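Local coordinates for protein imidazoleglycerol-phosphate dehydratase (Pyrococcus furiosus, PDB 5DNL) that catalyses the dehydration of imidazoleglycerol phosphate to imidazoleacetol phosphate, the sixth step of histidine biosynthesis, at residues A[52-55]-A[56-60]. Numbering follows the deposited sequence.
Sequences HHLW and EDIGI. With MN (manganese (II) ion), chain D; MN (manganese (II) ion), chain E; 5DL ([(2S)-2-hydroxy-3-(1H-1,2,4-triazol-1-yl)propyl]phosphonic acid), chain F.
His52 and Glu56 both turn CG anti to the backbone N (chi1 179° and 172°), which brings ring and carboxylate onto one manganese ion: an i, i+4 metal site on helix 51-69, in the dinuclear active site. His52 NE2 binds the ion at 2.3 Å and Glu56 OE1 at 2.2 Å, OE1 lying at the edge of the imidazole in its plane; Glu111 of a second subunit is a further polar partner of His52. Glu121, His146 of the second subunit, a water and the inhibitor's triazole N4 complete the shell. His53 puts CG beside its backbone N and ligates the other manganese through NE2, its ND1 held by Asp49; the inhibitor's N1 and O13 chelate this ion, so the triazole bridges both metals. Glu56 N donates to His52 O at 3.0 Å, a nearly straight bond. His53 O sits over the flat face of the Asp57 carboxylate, 3.0 Å from CG, while OD2 reaches Thr8 and Arg3; an alanine here would probably leave Arg3 without its salt-bridge mate and loosen the tie to strand 8-14. Leu54 CD1 packs 3.7 Å from Ile58 CG1, against helix 25-38. The water on the first manganese donates to Glu56 OE2 at 2.6 Å.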
loop_
_atom_site.group_PDB
_atom_site.type_symbol
_atom_site.label_atom_id
_atom_site.label_comp_id
_atom_site.label_asym_id
_atom_site.label_seq_id
_atom_site.Cartn_x
_atom_site.Cartn_y
_atom_site.Cartn_z
ATOM N N HIS A 52 39.805 8.630 15.623
ATOM C CA HIS A 52 39.744 7.725 14.466
ATOM C C HIS A 52 41.141 7.256 14.088
ATOM O O HIS A 52 41.351 6.071 13.844
ATOM C CB HIS A 52 39.089 8.447 13.313
ATOM C CG HIS A 52 38.968 7.689 12.022
ATOM N ND1 HIS A 52 37.791 7.700 11.304
ATOM C CD2 HIS A 52 39.852 6.982 11.273
ATOM C CE1 HIS A 52 37.960 7.052 10.169
ATOM N NE2 HIS A 52 39.194 6.594 10.129
ATOM N N HIS A 53 42.078 8.197 14.008
ATOM C CA HIS A 53 43.449 7.829 13.658
ATOM C C HIS A 53 44.018 6.838 14.691
ATOM O O HIS A 53 44.705 5.894 14.335
ATOM C CB HIS A 53 44.361 9.037 13.547
ATOM C CG HIS A 53 43.963 10.015 12.482
ATOM N ND1 HIS A 53 44.328 11.340 12.533
ATOM C CD2 HIS A 53 43.242 9.876 11.345
ATOM C CE1 HIS A 53 43.856 11.974 11.482
ATOM N NE2 HIS A 53 43.210 11.104 10.733
ATOM N N LEU A 54 43.730 7.058 15.968
ATOM C CA LEU A 54 44.145 6.128 17.009
ATOM C C LEU A 54 43.581 4.734 16.828
ATOM O O LEU A 54 44.301 3.749 16.838
ATOM C CB LEU A 54 43.747 6.644 18.386
ATOM C CG LEU A 54 43.994 5.709 19.555
ATOM C CD1 LEU A 54 45.491 5.527 19.805
ATOM C CD2 LEU A 54 43.261 6.199 20.794
ATOM N N TRP A 55 42.262 4.635 16.677
ATOM C CA TRP A 55 41.625 3.310 16.575
ATOM C C TRP A 55 42.117 2.522 15.356
ATOM O O TRP A 55 42.407 1.328 15.434
ATOM C CB TRP A 55 40.086 3.418 16.612
ATOM C CG TRP A 55 39.527 3.670 17.992
ATOM C CD1 TRP A 55 39.802 4.737 18.810
ATOM C CD2 TRP A 55 38.622 2.825 18.726
ATOM N NE1 TRP A 55 39.116 4.608 19.989
ATOM C CE2 TRP A 55 38.389 3.452 19.967
ATOM C CE3 TRP A 55 37.970 1.609 18.443
ATOM C CZ2 TRP A 55 37.545 2.903 20.928
ATOM C CZ3 TRP A 55 37.130 1.074 19.395
ATOM C CH2 TRP A 55 36.932 1.717 20.623
ATOM N N GLU A 56 42.165 3.193 14.212
ATOM C CA GLU A 56 42.631 2.565 12.981
ATOM C C GLU A 56 44.101 2.168 13.124
ATOM O O GLU A 56 44.465 1.044 12.774
ATOM C CB GLU A 56 42.462 3.543 11.821
ATOM C CG GLU A 56 43.087 3.062 10.531
ATOM C CD GLU A 56 42.652 3.858 9.325
ATOM O OE1 GLU A 56 41.890 4.840 9.483
ATOM O OE2 GLU A 56 43.106 3.510 8.220
ATOM N N ASP A 57 44.944 3.085 13.611
ATOM C CA ASP A 57 46.375 2.814 13.634
ATOM C C ASP A 57 46.768 1.781 14.700
ATOM O O ASP A 57 47.701 1.009 14.500
ATOM C CB ASP A 57 47.126 4.116 13.790
ATOM C CG ASP A 57 46.949 5.046 12.582
ATOM O OD1 ASP A 57 46.213 4.717 11.599
ATOM O OD2 ASP A 57 47.553 6.132 12.617
ATOM N N ILE A 58 46.015 1.742 15.793
ATOM C CA ILE A 58 46.101 0.646 16.762
ATOM C C ILE A 58 45.775 -0.669 16.083
ATOM O O ILE A 58 46.486 -1.676 16.246
ATOM C CB ILE A 58 45.185 0.916 17.984
ATOM C CG1 ILE A 58 45.822 1.952 18.923
ATOM C CG2 ILE A 58 44.806 -0.367 18.724
ATOM C CD1 ILE A 58 46.912 1.423 19.838
ATOM N N GLY A 59 44.696 -0.698 15.305
ATOM C CA GLY A 59 44.359 -1.912 14.598
ATOM C C GLY A 59 45.482 -2.355 13.668
ATOM O O GLY A 59 45.854 -3.521 13.659
ATOM N N ILE A 60 46.009 -1.416 12.882
ATOM C CA ILE A 60 47.103 -1.734 11.959
ATOM C C ILE A 60 48.308 -2.276 12.718
ATOM O O ILE A 60 48.856 -3.307 12.319
ATOM C CB ILE A 60 47.522 -0.520 11.123
ATOM C CG1 ILE A 60 46.386 -0.052 10.183
ATOM C CG2 ILE A 60 48.780 -0.832 10.320
ATOM C CD1 ILE A 60 46.609 1.309 9.542
HETATM MN MN MN D . 40.141 5.537 8.366
HETATM MN MN MN E . 42.270 11.750 8.663
HETATM N N1 5DL F . 41.818 9.645 8.049
HETATM C C3 5DL F . 42.096 7.733 6.897
HETATM N N2 5DL F . 42.420 9.029 6.980
HETATM C C8 5DL F . 45.436 10.884 5.512
HETATM C C7 5DL F . 44.583 10.264 6.620
HETATM C C6 5DL F . 43.303 9.694 6.028
HETATM C C5 5DL F . 41.119 8.650 8.606
HETATM O O10 5DL F . 46.392 8.495 4.761
HETATM P P9 5DL F . 45.924 9.778 4.160
HETATM O O11 5DL F . 46.986 10.511 3.376
HETATM O O12 5DL F . 44.726 9.549 3.251
HETATM O O13 5DL F . 44.246 11.234 7.622
HETATM N N4 5DL F . 41.257 7.478 7.945
HETATM O O HOH W 1 41.360 4.785 6.691
#